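Local coordinates for transmembrane protein (Bartonella henselae, PDB 3PAM) that probably serves as part of the extracellular solute-binding component of an ABC-type oligopeptide transport system, helping to capture peptides for import, at residues Pro80-Asp84 / Gly85-Ile89; Val143-Ala146 / Phe147-Asn150; Ser166-Gln169 / Asn170-Met174; Asp234-Ala237 / Ala238-Leu242. All coordinates share one frame; numbering follows the deposited sequence.

Contact 1 of 4, residues Pro80-Asp84 / Gly85-Ile89; sequences PEVMD and GSWRI
With CG of Trp87 anti to the backbone N (chi1 -175°) and CG2 of Val82 beside its own N, the Val82 and Trp87 side chains lie side by side and point the same way. Val82 CG2 lies over the five-membered ring, 4.0 Å from its centroid, as a CH-pi contact; CG2 is 3.7 Å from both Trp87 CG and Trp87 CD1. The bent chain of Glu81 brings OE1 to 4.0 Å from Trp87 CD1, near the ring plane at the edge, the carboxylate turned 61° against the indole. Ile247, from helix 232-249, touches both Val82 and Trp87.

The backbone turns on one carbonyl. Trp87 N donates to Glu81 O at 3.0 Å, a straight bond (165°) arriving from above the carbonyl plane, while Gly85 N and Ser86 N add weak bonds to the same oxygen. Gly85, the first residue to leave helical backbone angles, takes a positive phi. One good and two weak N-H bonds thus satisfy Glu81 O and tie the short helix to the outgoing loop, with the indole laid against Val82.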
ATOM      1  N   PRO A  80      -8.711   4.163  13.554  1.00 55.13           N
ATOM      2  CA  PRO A  80      -8.631   5.059  14.697  1.00 56.50           C
ATOM      3  C   PRO A  80      -7.250   5.679  14.887  1.00 54.88           C
ATOM      4  O   PRO A  80      -7.162   6.880  15.113  1.00 55.96           O
ATOM      5  CB  PRO A  80      -9.006   4.156  15.896  1.00 59.35           C
ATOM      6  CG  PRO A  80      -9.234   2.771  15.328  1.00 58.92           C
ATOM      7  CD  PRO A  80      -9.504   2.960  13.875  1.00 57.13           C
ATOM      8  N   GLU A  81      -6.186   4.884  14.781  1.00 53.71           N
ATOM      9  CA  GLU A  81      -4.826   5.415  14.942  1.00 53.45           C
ATOM     10  C   GLU A  81      -4.506   6.442  13.836  1.00 51.79           C
ATOM     11  O   GLU A  81      -3.791   7.413  14.078  1.00 52.04           O
ATOM     12  CB  GLU A  81      -3.751   4.312  14.964  1.00 53.80           C
ATOM     13  CG  GLU A  81      -4.170   2.960  15.512  1.00 57.28           C
ATOM     14  CD  GLU A  81      -4.393   1.910  14.422  1.00 58.64           C
ATOM     15  OE1 GLU A  81      -3.407   1.289  13.971  1.00 59.87           O
ATOM     16  OE2 GLU A  81      -5.559   1.680  14.038  1.00 59.73           O
ATOM     17  N   VAL A  82      -5.042   6.208  12.638  1.00 51.19           N
ATOM     18  CA  VAL A  82      -4.869   7.106  11.490  1.00 51.36           C
ATOM     19  C   VAL A  82      -5.757   8.357  11.597  1.00 53.11           C
ATOM     20  O   VAL A  82      -5.351   9.438  11.162  1.00 53.99           O
ATOM     21  CB  VAL A  82      -5.157   6.384  10.138  1.00 52.38           C
ATOM     22  CG1 VAL A  82      -4.829   7.284   8.964  1.00 53.51           C
ATOM     23  CG2 VAL A  82      -4.369   5.095  10.029  1.00 52.45           C
HETATM   24  N   MSE A  83      -6.958   8.205  12.161  1.00 54.62           N
HETATM   25  CA  MSE A  83      -7.834   9.348  12.427  1.00 58.17           C
HETATM   26  C   MSE A  83      -7.216  10.359  13.394  1.00 59.12           C
HETATM   27  O   MSE A  83      -7.456  11.559  13.260  1.00 62.15           O
HETATM   28  CB  MSE A  83      -9.205   8.909  12.963  1.00 60.97           C
HETATM   29  CG  MSE A  83     -10.317   8.795  11.906  1.00 64.39           C
HETATM   30 SE   MSE A  83     -10.727  10.423  10.844  1.00 70.87          SE
HETATM   31  CE  MSE A  83     -12.188  11.156  11.916  1.00 78.90           C
ATOM     32  N   ASP A  84      -6.427   9.879  14.354  1.00 57.85           N
ATOM     33  CA  ASP A  84      -5.891  10.753  15.413  1.00 60.69           C
ATOM     34  C   ASP A  84      -4.434  11.205  15.230  1.00 58.84           C
ATOM     35  O   ASP A  84      -3.969  12.086  15.942  1.00 61.18           O
ATOM     36  CB  ASP A  84      -6.126  10.159  16.820  1.00 63.62           C
ATOM     37  CG  ASP A  84      -5.353   8.866  17.067  1.00 61.08           C
ATOM     38  OD1 ASP A  84      -5.816   8.048  17.889  1.00 63.06           O
ATOM     39  OD2 ASP A  84      -4.285   8.663  16.456  1.00 59.12           O
ATOM     40  N   GLY A  85      -3.726  10.616  14.269  1.00 56.02           N
ATOM     41  CA  GLY A  85      -2.353  11.035  13.959  1.00 55.73           C
ATOM     42  C   GLY A  85      -1.306  10.296  14.768  1.00 55.80           C
ATOM     43  O   GLY A  85      -0.122  10.641  14.741  1.00 55.72           O
ATOM     44  N   SER A  86      -1.764   9.273  15.484  1.00 55.48           N
ATOM     45  CA  SER A  86      -0.908   8.362  16.239  1.00 54.90           C
ATOM     46  C   SER A  86      -0.134   7.438  15.296  1.00 52.63           C
ATOM     47  O   SER A  86       1.065   7.213  15.477  1.00 52.24           O
ATOM     48  CB  SER A  86      -1.762   7.561  17.234  1.00 55.87           C
ATOM     49  OG  SER A  86      -1.479   6.171  17.188  1.00 56.67           O
ATOM     50  N   TRP A  87      -0.829   6.937  14.276  1.00 52.00           N
ATOM     51  CA  TRP A  87      -0.285   5.958  13.342  1.00 50.06           C
ATOM     52  C   TRP A  87       1.073   6.355  12.787  1.00 49.14           C
ATOM     53  O   TRP A  87       1.290   7.501  12.426  1.00 50.29           O
ATOM     54  CB  TRP A  87      -1.278   5.740  12.201  1.00 50.13           C
ATOM     55  CG  TRP A  87      -0.884   4.677  11.233  1.00 49.12           C
ATOM     56  CD1 TRP A  87      -1.291   3.377  11.243  1.00 49.51           C
ATOM     57  CD2 TRP A  87      -0.005   4.815  10.101  1.00 48.09           C
ATOM     58  NE1 TRP A  87      -0.737   2.697  10.181  1.00 49.33           N
ATOM     59  CE2 TRP A  87       0.063   3.554   9.471  1.00 47.49           C
ATOM     60  CE3 TRP A  87       0.712   5.885   9.549  1.00 48.22           C
ATOM     61  CZ2 TRP A  87       0.823   3.330   8.327  1.00 48.19           C
ATOM     62  CZ3 TRP A  87       1.483   5.661   8.412  1.00 47.76           C
ATOM     63  CH2 TRP A  87       1.528   4.398   7.809  1.00 48.18           C
ATOM     64  N   ARG A  88       1.988   5.393  12.752  1.00 48.23           N
ATOM     65  CA  ARG A  88       3.271   5.523  12.063  1.00 48.15           C
ATOM     66  C   ARG A  88       3.580   4.160  11.452  1.00 48.13           C
ATOM     67  O   ARG A  88       3.186   3.133  12.009  1.00 48.33           O
ATOM     68  CB  ARG A  88       4.386   5.971  13.025  1.00 48.56           C
ATOM     69  N   ILE A  89       4.252   4.136  10.305  1.00 48.38           N
ATOM     70  CA  ILE A  89       4.575   2.862   9.657  1.00 48.72           C
ATOM     71  C   ILE A  89       5.495   2.023  10.542  1.00 49.81           C
ATOM     72  O   ILE A  89       6.364   2.570  11.230  1.00 50.41           O
ATOM     73  CB  ILE A  89       5.183   3.046   8.238  1.00 49.82           C
ATOM     74  CG1 ILE A  89       5.093   1.738   7.439  1.00 50.07           C
ATOM     75  CG2 ILE A  89       6.631   3.589   8.271  1.00 50.54           C
ATOM     76  CD1 ILE A  89       3.819   1.606   6.670  1.00 49.15           C
TER

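Contact 2 of 4, residues Val143-Ala146 / Phe147-Asn150; sequences VALA and FQSN
Val143-Ala146 and Phe147-Asn150 form one unbroken alpha-helical run, and each residue of the first four accepts a bond from the residue four places on. Phe147 N reaches Val143 O at 3.0 Å, Gln148 N reaches Ala144 O at 2.9 Å, and Ser149 N and Asn150 N bond to Leu145 O and Ala146 O at 3.2 and 3.3 Å. The last is the straightest, with an N-H...O angle of 169°. CB of Phe147 lies 3.5 Å from Ala144 O, and CB of Gln148 sits 3.3 Å from Leu145 O, so these side chains leave the helix close beside the carbonyls of the preceding turn. Leu145 and Gln148 lie side by side and point the same way, Leu145 CD2 against the end of Gln148.

The run belongs to helix 138-152, the crossover of the beta-alpha-beta unit made with strands 130-135 and 157-162, which are parallel neighbours in the main mixed sheet. Ala144, Leu145 and Gln148 touch Ile160 on the second of these strands. The aromatic ring of Phe147, with CG anti to the backbone N (chi1 -167°), leads away from the preceding turn; it meets Phe30 edge-to-face and Phe8 with the planes at about 35°, and also touches Ile253 on strand 252-257. Val143 packs on Leu255 and Tyr256 of that strand. Ala146 contacts Trp34 and Val35 of helix 32-38.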
ATOM      1  N   VAL A 143      15.017  -6.067  -3.865  1.00 43.38           N
ATOM      2  CA  VAL A 143      14.062  -5.660  -2.833  1.00 41.73           C
ATOM      3  C   VAL A 143      12.931  -6.689  -2.706  1.00 38.68           C
ATOM      4  O   VAL A 143      12.487  -7.016  -1.598  1.00 37.22           O
ATOM      5  CB  VAL A 143      13.464  -4.250  -3.104  1.00 43.68           C
ATOM      6  CG1 VAL A 143      12.335  -3.917  -2.110  1.00 41.15           C
ATOM      7  CG2 VAL A 143      14.537  -3.195  -3.032  1.00 46.87           C
ATOM      8  N   ALA A 144      12.478  -7.188  -3.853  1.00 37.57           N
ATOM      9  CA  ALA A 144      11.427  -8.181  -3.909  1.00 35.37           C
ATOM     10  C   ALA A 144      11.892  -9.509  -3.286  1.00 34.47           C
ATOM     11  O   ALA A 144      11.104 -10.215  -2.652  1.00 33.34           O
ATOM     12  CB  ALA A 144      10.944  -8.375  -5.335  1.00 34.38           C
ATOM     13  N   LEU A 145      13.168  -9.824  -3.464  1.00 35.52           N
ATOM     14  CA  LEU A 145      13.755 -11.054  -2.940  1.00 34.74           C
ATOM     15  C   LEU A 145      13.888 -10.987  -1.435  1.00 36.01           C
ATOM     16  O   LEU A 145      13.678 -11.983  -0.745  1.00 36.98           O
ATOM     17  CB  LEU A 145      15.109 -11.305  -3.589  1.00 35.35           C
ATOM     18  CG  LEU A 145      15.115 -11.861  -5.017  1.00 33.21           C
ATOM     19  CD1 LEU A 145      16.510 -11.738  -5.609  1.00 30.72           C
ATOM     20  CD2 LEU A 145      14.627 -13.322  -5.019  1.00 28.92           C
ATOM     21  N   ALA A 146      14.216  -9.807  -0.924  1.00 37.00           N
ATOM     22  CA  ALA A 146      14.199  -9.564   0.515  1.00 37.64           C
ATOM     23  C   ALA A 146      12.782  -9.703   1.082  1.00 36.55           C
ATOM     24  O   ALA A 146      12.589 -10.264   2.149  1.00 37.81           O
ATOM     25  CB  ALA A 146      14.766  -8.177   0.812  1.00 39.19           C
ATOM     26  N   PHE A 147      11.786  -9.185   0.373  1.00 35.86           N
ATOM     27  CA  PHE A 147      10.392  -9.357   0.793  1.00 34.79           C
ATOM     28  C   PHE A 147      10.038 -10.840   0.809  1.00 33.94           C
ATOM     29  O   PHE A 147       9.426 -11.312   1.754  1.00 34.64           O
ATOM     30  CB  PHE A 147       9.443  -8.554  -0.104  1.00 33.35           C
ATOM     31  CG  PHE A 147       8.034  -8.416   0.437  1.00 32.05           C
ATOM     32  CD1 PHE A 147       7.756  -8.507   1.793  1.00 32.86           C
ATOM     33  CD2 PHE A 147       6.986  -8.151  -0.426  1.00 31.39           C
ATOM     34  CE1 PHE A 147       6.438  -8.367   2.259  1.00 33.77           C
ATOM     35  CE2 PHE A 147       5.682  -8.003   0.046  1.00 31.03           C
ATOM     36  CZ  PHE A 147       5.405  -8.111   1.378  1.00 28.37           C
ATOM     37  N   GLN A 148      10.476 -11.570  -0.217  1.00 39.18           N
ATOM     38  CA  GLN A 148      10.223 -13.009  -0.332  1.00 38.46           C
ATOM     39  C   GLN A 148      10.624 -13.755   0.945  1.00 39.55           C
ATOM     40  O   GLN A 148       9.847 -14.555   1.477  1.00 39.30           O
ATOM     41  CB  GLN A 148      10.945 -13.588  -1.552  1.00 39.32           C
ATOM     42  CG  GLN A 148      10.934 -15.130  -1.642  1.00 38.49           C
ATOM     43  CD  GLN A 148      11.617 -15.624  -2.890  1.00 41.60           C
ATOM     44  OE1 GLN A 148      10.969 -16.100  -3.819  1.00 43.78           O
ATOM     45  NE2 GLN A 148      12.937 -15.494  -2.936  1.00 43.27           N
ATOM     46  N   SER A 149      11.827 -13.452   1.433  1.00 41.80           N
ATOM     47  CA  SER A 149      12.371 -14.023   2.666  1.00 43.19           C
ATOM     48  C   SER A 149      11.529 -13.724   3.917  1.00 42.82           C
ATOM     49  O   SER A 149      11.311 -14.603   4.757  1.00 43.42           O
ATOM     50  CB  SER A 149      13.795 -13.520   2.868  1.00 45.80           C
ATOM     51  OG  SER A 149      14.170 -13.646   4.223  1.00 49.65           O
ATOM     52  N   ASN A 150      11.102 -12.474   4.060  1.00 42.55           N
ATOM     53  CA  ASN A 150      10.169 -12.095   5.109  1.00 42.94           C
ATOM     54  C   ASN A 150       8.876 -12.933   5.057  1.00 40.21           C
ATOM     55  O   ASN A 150       8.377 -13.352   6.090  1.00 40.87           O
ATOM     56  CB  ASN A 150       9.820 -10.606   5.021  1.00 43.77           C
ATOM     57  CG  ASN A 150      11.044  -9.713   5.039  1.00 47.95           C
ATOM     58  OD1 ASN A 150      12.117 -10.119   5.475  1.00 51.31           O
ATOM     59  ND2 ASN A 150      10.887  -8.476   4.571  1.00 49.81           N
TER

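Contact 3 of 4, residues Ser166-Gln169 / Asn170-Met174; sequences SQYQ and NRLGM
Gln169, Gln167 and Asn170 have the most surface buried between Ser166-Gln169 and Asn170-Met174, with Leu172 close behind. The chain of Gln169 folds back at chi2 (-72°), which brings OE1 to 3.5 Å from Leu172 CD1, the two side chains crossing at a slant. Leu172 also approaches the ring of Tyr168, its CG 4.2 Å from Tyr168 CE2, in a loose apolar contact. Both Tyr168 and Leu172 touch Ile180 of strand 179-184. Asn170 lies against the preceding turn through CB, 3.3 Å from Ser166 O.

Gln167 is extended, CG anti to the backbone N (chi1 -167°), and runs beside Arg171 in the same direction. Its CG touches Arg171 CD at 3.7 Å, while its amide lies at the edge of the guanidinium, the two planes 45° apart. Arg171 bends at chi3, and its polar end is occupied beyond the helical run: NE donates to Asn176 O, and NH2 forms a salt bridge with Glu132 of strand 130-135. These two partners probably hold the guanidinium in place.

Beneath the side chains the backbone has regular i to i+4 bonds, Leu172 N to Tyr168 O at 3.0 Å among them. Helix 165-174 connects strand 157-162 to strand 179-184 of the mixed sheet, a beta-alpha-beta crossover between parallel strands, with Tyr168 and Leu172 touching strand residues and Gln169 and Asn170 exposed.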
ATOM      1  N   SER A 166       8.790  -4.603 -22.762  1.00 55.07           N
ATOM      2  CA  SER A 166       7.550  -4.845 -23.527  1.00 54.98           C
ATOM      3  C   SER A 166       6.550  -5.619 -22.654  1.00 52.78           C
ATOM      4  O   SER A 166       5.443  -5.155 -22.417  1.00 51.60           O
ATOM      5  CB  SER A 166       7.824  -5.628 -24.809  1.00 56.74           C
ATOM      6  OG  SER A 166       9.204  -5.636 -25.105  1.00 59.77           O
ATOM      7  N   GLN A 167       6.959  -6.788 -22.168  1.00 52.30           N
ATOM      8  CA  GLN A 167       6.115  -7.565 -21.271  1.00 51.46           C
ATOM      9  C   GLN A 167       5.693  -6.754 -20.042  1.00 49.33           C
ATOM     10  O   GLN A 167       4.507  -6.685 -19.735  1.00 48.67           O
ATOM     11  CB  GLN A 167       6.795  -8.865 -20.836  1.00 51.51           C
ATOM     12  CG  GLN A 167       5.832  -9.834 -20.161  1.00 51.47           C
ATOM     13  CD  GLN A 167       6.525 -11.033 -19.557  1.00 52.48           C
ATOM     14  OE1 GLN A 167       7.729 -11.215 -19.732  1.00 52.88           O
ATOM     15  NE2 GLN A 167       5.765 -11.866 -18.842  1.00 50.79           N
ATOM     16  N   TYR A 168       6.653  -6.120 -19.369  1.00 48.64           N
ATOM     17  CA  TYR A 168       6.346  -5.398 -18.148  1.00 47.39           C
ATOM     18  C   TYR A 168       5.278  -4.330 -18.395  1.00 47.92           C
ATOM     19  O   TYR A 168       4.324  -4.205 -17.615  1.00 47.08           O
ATOM     20  CB  TYR A 168       7.609  -4.798 -17.518  1.00 47.44           C
ATOM     21  CG  TYR A 168       7.378  -4.155 -16.163  1.00 45.69           C
ATOM     22  CD1 TYR A 168       7.429  -4.909 -14.979  1.00 46.20           C
ATOM     23  CD2 TYR A 168       7.124  -2.799 -16.060  1.00 45.57           C
ATOM     24  CE1 TYR A 168       7.211  -4.310 -13.734  1.00 44.29           C
ATOM     25  CE2 TYR A 168       6.918  -2.197 -14.838  1.00 45.67           C
ATOM     26  CZ  TYR A 168       6.962  -2.953 -13.685  1.00 45.30           C
ATOM     27  OH  TYR A 168       6.745  -2.318 -12.496  1.00 46.73           O
ATOM     28  N   GLN A 169       5.441  -3.561 -19.468  1.00 49.15           N
ATOM     29  CA  GLN A 169       4.478  -2.518 -19.807  1.00 49.83           C
ATOM     30  C   GLN A 169       3.147  -3.087 -20.290  1.00 49.44           C
ATOM     31  O   GLN A 169       2.096  -2.518 -20.031  1.00 48.70           O
ATOM     32  CB  GLN A 169       5.067  -1.553 -20.843  1.00 51.85           C
ATOM     33  CG  GLN A 169       6.014  -0.517 -20.229  1.00 54.09           C
ATOM     34  CD  GLN A 169       5.271   0.526 -19.407  1.00 55.05           C
ATOM     35  OE1 GLN A 169       5.278   0.486 -18.179  1.00 54.71           O
ATOM     36  NE2 GLN A 169       4.612   1.458 -20.091  1.00 58.04           N
ATOM     37  N   ASN A 170       3.194  -4.206 -20.997  1.00 50.23           N
ATOM     38  CA  ASN A 170       1.973  -4.866 -21.464  1.00 51.28           C
ATOM     39  C   ASN A 170       1.132  -5.299 -20.269  1.00 49.80           C
ATOM     40  O   ASN A 170      -0.089  -5.127 -20.233  1.00 50.01           O
ATOM     41  CB  ASN A 170       2.330  -6.090 -22.320  1.00 52.88           C
ATOM     42  CG  ASN A 170       1.111  -6.759 -22.950  1.00 55.37           C
ATOM     43  OD1 ASN A 170       0.832  -7.931 -22.684  1.00 56.79           O
ATOM     44  ND2 ASN A 170       0.392  -6.025 -23.806  1.00 57.83           N
ATOM     45  N   ARG A 171       1.820  -5.838 -19.277  1.00 48.42           N
ATOM     46  CA  ARG A 171       1.177  -6.412 -18.130  1.00 47.31           C
ATOM     47  C   ARG A 171       0.682  -5.349 -17.158  1.00 45.83           C
ATOM     48  O   ARG A 171      -0.389  -5.508 -16.578  1.00 45.49           O
ATOM     49  CB  ARG A 171       2.064  -7.499 -17.504  1.00 47.24           C
ATOM     50  CG  ARG A 171       2.135  -8.733 -18.428  1.00 49.21           C
ATOM     51  CD  ARG A 171       2.963  -9.879 -17.882  1.00 50.77           C
ATOM     52  NE  ARG A 171       2.582 -10.262 -16.523  1.00 49.43           N
ATOM     53  CZ  ARG A 171       2.982 -11.377 -15.919  1.00 49.43           C
ATOM     54  NH1 ARG A 171       3.774 -12.228 -16.555  1.00 51.71           N
ATOM     55  NH2 ARG A 171       2.591 -11.640 -14.682  1.00 45.47           N
ATOM     56  N   LEU A 172       1.430  -4.256 -17.005  1.00 44.92           N
ATOM     57  CA  LEU A 172       0.900  -3.098 -16.280  1.00 44.40           C
ATOM     58  C   LEU A 172      -0.436  -2.645 -16.886  1.00 44.24           C
ATOM     59  O   LEU A 172      -1.397  -2.371 -16.165  1.00 43.63           O
ATOM     60  CB  LEU A 172       1.858  -1.913 -16.321  1.00 44.70           C
ATOM     61  CG  LEU A 172       2.742  -1.511 -15.133  1.00 45.37           C
ATOM     62  CD1 LEU A 172       3.266  -0.104 -15.431  1.00 43.32           C
ATOM     63  CD2 LEU A 172       2.075  -1.564 -13.748  1.00 42.42           C
ATOM     64  N   GLY A 173      -0.466  -2.563 -18.214  1.00 44.34           N
ATOM     65  CA  GLY A 173      -1.618  -2.087 -18.956  1.00 45.08           C
ATOM     66  C   GLY A 173      -2.818  -2.987 -18.789  1.00 45.42           C
ATOM     67  O   GLY A 173      -3.943  -2.504 -18.721  1.00 45.72           O
HETATM   68  N   MSE A 174      -2.573  -4.293 -18.689  1.00 47.59           N
HETATM   69  CA  MSE A 174      -3.643  -5.277 -18.555  1.00 49.48           C
HETATM   70  C   MSE A 174      -3.982  -5.601 -17.098  1.00 43.97           C
HETATM   71  O   MSE A 174      -4.922  -6.371 -16.822  1.00 46.11           O
HETATM   72  CB  MSE A 174      -3.271  -6.556 -19.308  1.00 55.86           C
HETATM   73  CG  MSE A 174      -3.072  -6.387 -20.817  1.00 66.02           C
HETATM   74 SE   MSE A 174      -4.684  -5.717 -21.710  1.00 80.41          SE
HETATM   75  CE  MSE A 174      -4.231  -6.153 -23.579  1.00 93.22           C
TER

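Contact 4 of 4, residues Asp234-Ala237 / Ala238-Leu242; sequences DFIA and AVRAL
Helix 232-249, the long alpha helix that precedes strand 252-257, supplies both Asp234-Ala237 and Ala238-Leu242, and their side chains pair one turn apart. Phe235 and Val239 lie side by side and point the same way. Val239 CG2 stands over one face of the Phe235 ring, offset toward the rim, 4.2 Å from the centroid and 23° off the ring normal, a CH-pi contact. Val239 CG2 is anti to its own carbonyl carbon, which turns the methyl back toward the preceding turn, within 3.4 Å of Phe235 O.

Ile236 and Arg240 form the second pair. The arginine chain bends at chi2 and chi3, so that Ile236 CG2 rests 3.5 Å above the guanidinium plane, near its rim, with Arg240 CZ at 3.7 Å. The apolar methyl thus covers part of that face, while NH1 hydrogen-bonds to Ile55 O. Below, the helical ladder includes Arg240 N to Ile236 O at 3.0 Å and Ala241 N to Ala237 O at 2.9 Å.

Phe235, Ala238 and Val239 pack on Ile226 of helix 217-228, with Ala241 touching Met222. Ala237 contacts Glu66, Glu67 and Leu70 of helix 65-71, so this helix packs against both 217-228 and 65-71.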
ATOM      1  N   ASP A 234     -10.397  23.858   2.893  1.00 47.59           N
ATOM      2  CA  ASP A 234     -11.198  22.726   2.395  1.00 46.45           C
ATOM      3  C   ASP A 234     -10.368  21.760   1.592  1.00 43.91           C
ATOM      4  O   ASP A 234     -10.570  20.565   1.675  1.00 42.99           O
ATOM      5  CB  ASP A 234     -12.386  23.200   1.562  1.00 46.37           C
ATOM      6  CG  ASP A 234     -13.458  23.824   2.405  1.00 49.56           C
ATOM      7  OD1 ASP A 234     -13.310  23.787   3.637  1.00 52.87           O
ATOM      8  OD2 ASP A 234     -14.448  24.361   1.851  1.00 52.77           O
ATOM      9  N   PHE A 235      -9.425  22.295   0.825  1.00 42.57           N
ATOM     10  CA  PHE A 235      -8.530  21.484   0.003  1.00 40.78           C
ATOM     11  C   PHE A 235      -7.557  20.639   0.824  1.00 40.57           C
ATOM     12  O   PHE A 235      -7.320  19.480   0.508  1.00 38.95           O
ATOM     13  CB  PHE A 235      -7.751  22.402  -0.921  1.00 40.26           C
ATOM     14  CG  PHE A 235      -6.852  21.691  -1.853  1.00 38.31           C
ATOM     15  CD1 PHE A 235      -7.311  21.290  -3.104  1.00 36.47           C
ATOM     16  CD2 PHE A 235      -5.526  21.449  -1.502  1.00 37.74           C
ATOM     17  CE1 PHE A 235      -6.458  20.645  -3.987  1.00 35.13           C
ATOM     18  CE2 PHE A 235      -4.678  20.785  -2.367  1.00 36.22           C
ATOM     19  CZ  PHE A 235      -5.137  20.393  -3.607  1.00 34.59           C
ATOM     20  N   ILE A 236      -6.993  21.238   1.867  1.00 42.25           N
ATOM     21  CA  ILE A 236      -6.057  20.548   2.772  1.00 43.11           C
ATOM     22  C   ILE A 236      -6.781  19.420   3.514  1.00 44.04           C
ATOM     23  O   ILE A 236      -6.240  18.325   3.674  1.00 44.29           O
ATOM     24  CB  ILE A 236      -5.369  21.575   3.751  1.00 44.55           C
ATOM     25  CG1 ILE A 236      -4.323  22.411   2.988  1.00 43.14           C
ATOM     26  CG2 ILE A 236      -4.762  20.895   4.992  1.00 44.94           C
ATOM     27  CD1 ILE A 236      -3.955  23.723   3.635  1.00 41.17           C
ATOM     28  N   ALA A 237      -8.019  19.671   3.923  1.00 45.25           N
ATOM     29  CA  ALA A 237      -8.804  18.653   4.633  1.00 46.14           C
ATOM     30  C   ALA A 237      -9.217  17.486   3.721  1.00 44.78           C
ATOM     31  O   ALA A 237      -9.233  16.323   4.148  1.00 44.52           O
ATOM     32  CB  ALA A 237     -10.027  19.292   5.303  1.00 47.56           C
ATOM     33  N   ALA A 238      -9.536  17.797   2.467  1.00 43.59           N
ATOM     34  CA  ALA A 238      -9.873  16.756   1.500  1.00 42.34           C
ATOM     35  C   ALA A 238      -8.689  15.832   1.160  1.00 41.21           C
ATOM     36  O   ALA A 238      -8.846  14.601   1.120  1.00 40.96           O
ATOM     37  CB  ALA A 238     -10.460  17.355   0.270  1.00 41.76           C
ATOM     38  N   VAL A 239      -7.512  16.410   0.926  1.00 40.59           N
ATOM     39  CA  VAL A 239      -6.326  15.611   0.634  1.00 39.60           C
ATOM     40  C   VAL A 239      -5.905  14.810   1.860  1.00 40.38           C
ATOM     41  O   VAL A 239      -5.580  13.625   1.760  1.00 38.91           O
ATOM     42  CB  VAL A 239      -5.142  16.466   0.160  1.00 39.33           C
ATOM     43  CG1 VAL A 239      -3.918  15.598  -0.052  1.00 37.98           C
ATOM     44  CG2 VAL A 239      -5.494  17.157  -1.138  1.00 39.28           C
ATOM     45  N   ARG A 240      -5.913  15.468   3.015  1.00 42.13           N
ATOM     46  CA  ARG A 240      -5.573  14.802   4.267  1.00 42.99           C
ATOM     47  C   ARG A 240      -6.523  13.644   4.543  1.00 43.14           C
ATOM     48  O   ARG A 240      -6.089  12.554   4.933  1.00 42.75           O
ATOM     49  CB  ARG A 240      -5.513  15.801   5.429  1.00 44.58           C
ATOM     50  CG  ARG A 240      -4.084  15.985   5.951  1.00 46.59           C
ATOM     51  CD  ARG A 240      -3.616  17.435   6.020  1.00 48.59           C
ATOM     52  NE  ARG A 240      -4.011  18.095   7.263  1.00 50.15           N
ATOM     53  CZ  ARG A 240      -3.340  19.089   7.847  1.00 50.78           C
ATOM     54  NH1 ARG A 240      -2.214  19.566   7.326  1.00 50.49           N
ATOM     55  NH2 ARG A 240      -3.794  19.606   8.973  1.00 51.71           N
ATOM     56  N   ALA A 241      -7.811  13.848   4.297  1.00 43.73           N
ATOM     57  CA  ALA A 241      -8.760  12.763   4.498  1.00 44.05           C
ATOM     58  C   ALA A 241      -8.473  11.604   3.535  1.00 43.10           C
ATOM     59  O   ALA A 241      -8.475  10.441   3.943  1.00 43.18           O
ATOM     60  CB  ALA A 241     -10.172  13.250   4.380  1.00 44.73           C
ATOM     61  N   LEU A 242      -8.183  11.919   2.272  1.00 42.27           N
ATOM     62  CA  LEU A 242      -7.802  10.881   1.320  1.00 40.99           C
ATOM     63  C   LEU A 242      -6.581  10.078   1.779  1.00 40.39           C
ATOM     64  O   LEU A 242      -6.604   8.851   1.762  1.00 40.44           O
ATOM     65  CB  LEU A 242      -7.582  11.468  -0.074  1.00 40.20           C
ATOM     66  CG  LEU A 242      -7.141  10.489  -1.171  1.00 40.22           C
ATOM     67  CD1 LEU A 242      -8.107   9.293  -1.282  1.00 40.22           C
ATOM     68  CD2 LEU A 242      -6.967  11.190  -2.528  1.00 37.72           C
TER

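Along the chain the four contacts follow in series, 80-89, 143-150, 166-174 and 234-242. Contacts 1 and 4 are the nearest pair, their centres about 16 Å apart without touching, yet later residues of contact 4's helix 232-249 meet contact 1. Contacts 2 and 3 have centres about 22 Å apart and lie on helices that precede and follow strand 157-162 of the mixed sheet. The centres of contacts 1 and 3 are about 35 Å apart, those of contacts 2 and 4 about 34 Å, each pair on opposite sides of the chain's centre. Contacts 2 and 3 thus pack on strands of the sheet, while contacts 1 and 4 are linked through helix 232-249, consistent with a solute-binding protein domain.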